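Local coordinates for salicylaldehyde dehydrogenase NahF (Pseudomonas putida, PDB 4JZ6), which probably catalyses the NAD+-dependent oxidation of salicylaldehyde to salicylate, a step in the breakdown of naphthalene, at residues H119-V124 against T168-A173; L84-A89 against V124-A129. One frame throughout, in Å; residues are numbered along the deposited sequence.

Interaction 1: H119-V124 against T168-A173; sequences HASANV and TAVLAA. With EDO (1,2-ethanediol), chain G.
A120 starts the contact by pressing its methyl against V170, with A120 CB 3.5 Å from V170 CG2. That branch of V170 lies anti to its own backbone N and is turned to helix 111-130, leaving CG1 outside this contact. The carbonyl of A120 receives a hydrogen bond from 1,2-ethanediol, O2 to O 3.1 Å, a molecule probably left from the crystallisation liquor. S121 comes next and is the residue most covered by the other segment. Its OG stands anti to the carbonyl carbon (chi1 -62°) and reaches 3.2 Å from A169 CB. Although OG also comes close to the V170 amide, the angle is poor, and its hydrogen bond goes to O of N117, one turn back on the same helix. The amides of A169 and V170 are instead taken by OD1 of N117. S121 CB meanwhile rests on A173 CB at 3.7 Å. N123 faces the diol, whose O1 donates to its OD1 at 3.0 Å. V124 closes the row by spreading both branches: CG1 lies 4.0 Å from A173 O, and CG2 touches V170 CG2 at 3.9 Å, the two valine side chains crossing at about a right angle. The arrangement is a worked example of second-shell packing in an aldehyde dehydrogenase: residues 119-124 pack behind V170, a residue of the salicylaldehyde pocket.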
loop_
_atom_site.group_PDB
_atom_site.type_symbol
_atom_site.label_atom_id
_atom_site.label_comp_id
_atom_site.label_asym_id
_atom_site.label_seq_id
_atom_site.Cartn_x
_atom_site.Cartn_y
_atom_site.Cartn_z
ATOM N N HIS A 119 22.117 19.275 -1.198
ATOM C CA HIS A 119 21.093 20.107 -1.831
ATOM C C HIS A 119 19.743 19.399 -1.839
ATOM O O HIS A 119 18.732 19.966 -1.418
ATOM C CB HIS A 119 21.491 20.464 -3.265
ATOM C CG HIS A 119 22.614 21.449 -3.352
ATOM N ND1 HIS A 119 22.768 22.489 -2.459
ATOM C CD2 HIS A 119 23.643 21.550 -4.229
ATOM C CE1 HIS A 119 23.843 23.185 -2.781
ATOM N NE2 HIS A 119 24.392 22.640 -3.849
ATOM N N ALA A 120 19.750 18.151 -2.303
ATOM C CA ALA A 120 18.544 17.330 -2.390
ATOM C C ALA A 120 17.913 17.085 -1.029
ATOM O O ALA A 120 16.691 17.126 -0.893
ATOM C CB ALA A 120 18.846 16.009 -3.076
ATOM N N SER A 121 18.751 16.826 -0.028
ATOM C CA SER A 121 18.272 16.629 1.337
ATOM C C SER A 121 17.607 17.886 1.888
ATOM O O SER A 121 16.509 17.823 2.451
ATOM C CB SER A 121 19.415 16.211 2.257
ATOM O OG SER A 121 19.960 14.973 1.848
ATOM N N ALA A 122 18.282 19.022 1.727
ATOM C CA ALA A 122 17.760 20.294 2.203
ATOM C C ALA A 122 16.449 20.599 1.495
ATOM O O ALA A 122 15.491 21.074 2.112
ATOM C CB ALA A 122 18.763 21.405 1.968
ATOM N N ASN A 123 16.401 20.311 0.201
ATOM C CA ASN A 123 15.194 20.587 -0.559
ATOM C C ASN A 123 14.023 19.691 -0.151
ATOM O O ASN A 123 12.882 20.143 -0.109
ATOM C CB ASN A 123 15.447 20.521 -2.063
ATOM C CG ASN A 123 14.346 21.195 -2.853
ATOM O OD1 ASN A 123 13.431 20.540 -3.352
ATOM N ND2 ASN A 123 14.410 22.519 -2.943
ATOM N N VAL A 124 14.305 18.428 0.157
ATOM C CA VAL A 124 13.274 17.530 0.665
ATOM C C VAL A 124 12.650 18.121 1.921
ATOM O O VAL A 124 11.425 18.214 2.027
ATOM C CB VAL A 124 13.827 16.128 1.001
ATOM C CG1 VAL A 124 12.787 15.318 1.748
ATOM C CG2 VAL A 124 14.232 15.402 -0.257
ATOM N N THR A 168 23.126 8.613 0.120
ATOM C CA THR A 168 23.468 8.592 1.537
ATOM C C THR A 168 22.696 9.582 2.397
ATOM O O THR A 168 22.243 9.242 3.491
ATOM C CB THR A 168 24.963 8.852 1.725
ATOM O OG1 THR A 168 25.694 8.185 0.689
ATOM C CG2 THR A 168 25.406 8.327 3.053
ATOM N N ALA A 169 22.538 10.798 1.892
ATOM C CA ALA A 169 21.870 11.847 2.642
ATOM C C ALA A 169 20.398 11.967 2.274
ATOM O O ALA A 169 19.536 11.979 3.151
ATOM C CB ALA A 169 22.574 13.167 2.428
ATOM N N VAL A 170 20.109 12.062 0.979
ATOM C CA VAL A 170 18.747 12.347 0.540
ATOM C C VAL A 170 17.760 11.214 0.870
ATOM O O VAL A 170 16.589 11.471 1.160
ATOM C CB VAL A 170 18.689 12.743 -0.957
ATOM C CG1 VAL A 170 19.012 11.554 -1.848
ATOM C CG2 VAL A 170 17.329 13.350 -1.304
ATOM N N LEU A 171 18.242 9.973 0.857
ATOM C CA LEU A 171 17.394 8.825 1.172
ATOM C C LEU A 171 17.012 8.793 2.651
ATOM O O LEU A 171 15.931 8.336 3.023
ATOM C CB LEU A 171 18.069 7.519 0.757
ATOM C CG LEU A 171 18.304 7.383 -0.748
ATOM C CD1 LEU A 171 18.777 5.980 -1.098
ATOM C CD2 LEU A 171 17.048 7.736 -1.506
ATOM N N ALA A 172 17.908 9.276 3.497
ATOM C CA ALA A 172 17.585 9.452 4.900
ATOM C C ALA A 172 16.602 10.604 5.046
ATOM O O ALA A 172 15.570 10.471 5.706
ATOM C CB ALA A 172 18.855 9.719 5.720
ATOM N N ALA A 173 16.932 11.732 4.420
ATOM C CA ALA A 173 16.135 12.953 4.521
ATOM C C ALA A 173 14.672 12.708 4.187
ATOM O O ALA A 173 13.782 13.082 4.951
ATOM C CB ALA A 173 16.704 14.026 3.618
HETATM C C1 EDO G . 14.852 17.546 -5.342
HETATM O O1 EDO G . 14.141 18.744 -5.689
HETATM C C2 EDO G . 14.854 17.354 -3.828
HETATM O O2 EDO G . 15.464 16.100 -3.492
#

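Interaction 2: L84-A89 against V124-A129; sequences LLLKVA and VFREAA
V88 and F125 form the tight half of this contact. V88 CG1 sits over the phenyl ring 3.4 Å from its centroid and only 7° off the normal, a CH-pi contact almost exactly centred on one face. With CG1 anti to its backbone N (chi1 180°), the valine can set that methyl squarely on the ring. L85 comes from another direction, in the ring plane, where its CD1 meets F125 CD1 at the edge, 4.0 Å away. F125 is thus fixed both over a face and at its rim, and V205 of helix 195-208 and A177 of helix 170-181 also touch it. Small residues bring the backbones near: A129 CB packs 3.6 Å from L85 CB, and the axes of the two short segments approach to 7.8 Å.

The other side is partly exposed and mixes apolar with charged groups. L86 CD1 reaches A129 CB at 3.5 Å and also R126 CG; the leucine and arginine side chains cross at about a right angle. R126, extended from CG to NE, reaches across to helix 78-94. A89 CB touches its CG at 3.5 Å and lies 3.6 Å above the centre of the guanidinium plane. The charged end is held by salt bridges to D90 and E93, so the arginine spans the seam from helix 111-130 to the next turn of helix 78-94. Running at 167°, the segments make an antiparallel helix pair, with helix 96-107 intervening in sequence, in the alpha/beta fold of the aldehyde dehydrogenase family.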
loop_
_atom_site.group_PDB
_atom_site.type_symbol
_atom_site.label_atom_id
_atom_site.label_comp_id
_atom_site.label_asym_id
_atom_site.label_seq_id
_atom_site.Cartn_x
_atom_site.Cartn_y
_atom_site.Cartn_z
ATOM N N LEU A 84 10.228 24.269 11.949
ATOM C CA LEU A 84 11.223 23.289 12.357
ATOM C C LEU A 84 11.898 22.617 11.168
ATOM O O LEU A 84 13.124 22.522 11.117
ATOM C CB LEU A 84 10.582 22.246 13.275
ATOM C CG LEU A 84 10.288 22.744 14.692
ATOM C CD1 LEU A 84 9.278 21.855 15.392
ATOM C CD2 LEU A 84 11.581 22.802 15.474
ATOM N N LEU A 85 11.100 22.157 10.211
ATOM C CA LEU A 85 11.640 21.478 9.041
ATOM C C LEU A 85 12.483 22.418 8.185
ATOM O O LEU A 85 13.548 22.042 7.698
ATOM C CB LEU A 85 10.520 20.861 8.201
ATOM C CG LEU A 85 10.133 19.411 8.484
ATOM C CD1 LEU A 85 10.884 18.865 9.689
ATOM C CD2 LEU A 85 8.633 19.304 8.671
ATOM N N LEU A 86 11.992 23.636 8.002
ATOM C CA LEU A 86 12.732 24.660 7.283
ATOM C C LEU A 86 14.118 24.831 7.908
ATOM O O LEU A 86 15.126 24.926 7.203
ATOM C CB LEU A 86 11.957 25.978 7.329
ATOM C CG LEU A 86 11.417 26.577 6.026
ATOM C CD1 LEU A 86 11.397 25.562 4.894
ATOM C CD2 LEU A 86 10.037 27.172 6.254
ATOM N N LYS A 87 14.156 24.843 9.237
ATOM C CA LYS A 87 15.407 24.974 9.966
ATOM C C LYS A 87 16.365 23.807 9.710
ATOM O O LYS A 87 17.578 24.021 9.578
ATOM C CB LYS A 87 15.160 25.143 11.468
ATOM C CG LYS A 87 16.415 25.561 12.234
ATOM C CD LYS A 87 16.103 26.051 13.635
ATOM C CE LYS A 87 17.353 26.613 14.304
ATOM N NZ LYS A 87 17.083 27.044 15.710
ATOM N N VAL A 88 15.828 22.587 9.648
ATOM C CA VAL A 88 16.650 21.415 9.337
ATOM C C VAL A 88 17.415 21.654 8.045
ATOM O O VAL A 88 18.628 21.453 7.987
ATOM C CB VAL A 88 15.817 20.131 9.164
ATOM C CG1 VAL A 88 16.729 18.962 8.832
ATOM C CG2 VAL A 88 15.026 19.830 10.411
ATOM N N ALA A 89 16.696 22.104 7.020
ATOM C CA ALA A 89 17.305 22.404 5.728
ATOM C C ALA A 89 18.425 23.423 5.868
ATOM O O ALA A 89 19.514 23.224 5.334
ATOM C CB ALA A 89 16.265 22.893 4.740
ATOM N N VAL A 124 14.305 18.428 0.157
ATOM C CA VAL A 124 13.274 17.530 0.665
ATOM C C VAL A 124 12.650 18.121 1.921
ATOM O O VAL A 124 11.425 18.214 2.027
ATOM C CB VAL A 124 13.827 16.128 1.001
ATOM C CG1 VAL A 124 12.787 15.318 1.748
ATOM C CG2 VAL A 124 14.232 15.402 -0.257
ATOM N N PHE A 125 13.494 18.535 2.864
ATOM C CA PHE A 125 13.014 19.146 4.098
ATOM C C PHE A 125 12.220 20.419 3.842
ATOM O O PHE A 125 11.260 20.698 4.553
ATOM C CB PHE A 125 14.166 19.408 5.080
ATOM C CG PHE A 125 14.499 18.223 5.940
ATOM C CD1 PHE A 125 13.771 17.961 7.089
ATOM C CD2 PHE A 125 15.523 17.354 5.586
ATOM C CE1 PHE A 125 14.061 16.858 7.876
ATOM C CE2 PHE A 125 15.817 16.246 6.369
ATOM C CZ PHE A 125 15.083 16.000 7.516
ATOM N N ARG A 126 12.605 21.194 2.835
ATOM C CA ARG A 126 11.844 22.399 2.523
ATOM C C ARG A 126 10.508 22.069 1.871
ATOM O O ARG A 126 9.487 22.677 2.189
ATOM C CB ARG A 126 12.646 23.352 1.652
ATOM C CG ARG A 126 13.829 23.924 2.373
ATOM C CD ARG A 126 14.329 25.176 1.721
ATOM N NE ARG A 126 15.383 25.767 2.533
ATOM C CZ ARG A 126 16.678 25.546 2.349
ATOM N NH1 ARG A 126 17.086 24.756 1.363
ATOM N NH2 ARG A 126 17.565 26.122 3.146
ATOM N N GLU A 127 10.519 21.097 0.964
ATOM C CA GLU A 127 9.298 20.651 0.311
ATOM C C GLU A 127 8.357 20.090 1.358
ATOM O O GLU A 127 7.163 20.408 1.370
ATOM C CB GLU A 127 9.603 19.582 -0.734
ATOM C CG GLU A 127 8.414 19.223 -1.610
ATOM C CD GLU A 127 8.027 20.352 -2.553
ATOM O OE1 GLU A 127 6.849 20.393 -2.978
ATOM O OE2 GLU A 127 8.899 21.198 -2.873
ATOM N N ALA A 128 8.897 19.255 2.242
ATOM C CA ALA A 128 8.099 18.693 3.325
ATOM C C ALA A 128 7.541 19.827 4.182
ATOM O O ALA A 128 6.345 19.866 4.477
ATOM C CB ALA A 128 8.928 17.735 4.163
ATOM N N ALA A 129 8.415 20.763 4.548
ATOM C CA ALA A 129 8.021 21.944 5.312
ATOM C C ALA A 129 6.858 22.697 4.657
ATOM O O ALA A 129 5.915 23.114 5.340
ATOM C CB ALA A 129 9.202 22.863 5.493
#

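How the interactions relate
Helix 111-130 serves both contacts, and V124 belongs to both, although it reaches across only in interaction 1. The two are neighbours: A173 CB of interaction 1 lies 3.6 Å from F125 CE2 of interaction 2, so the phenyl ring bridges them. Both are largely buried, but interaction 1 lies nearer the middle of the chain and beside bound salicylaldehyde, whereas interaction 2 is farther out and has a partly exposed flank. Their chemistry follows their places. Near the pocket, short side chains and a serine bonded within its own helix pack closely; farther out, an aromatic ring and an arginine with acidic partners pack against a mix of leucine, valine and alanine.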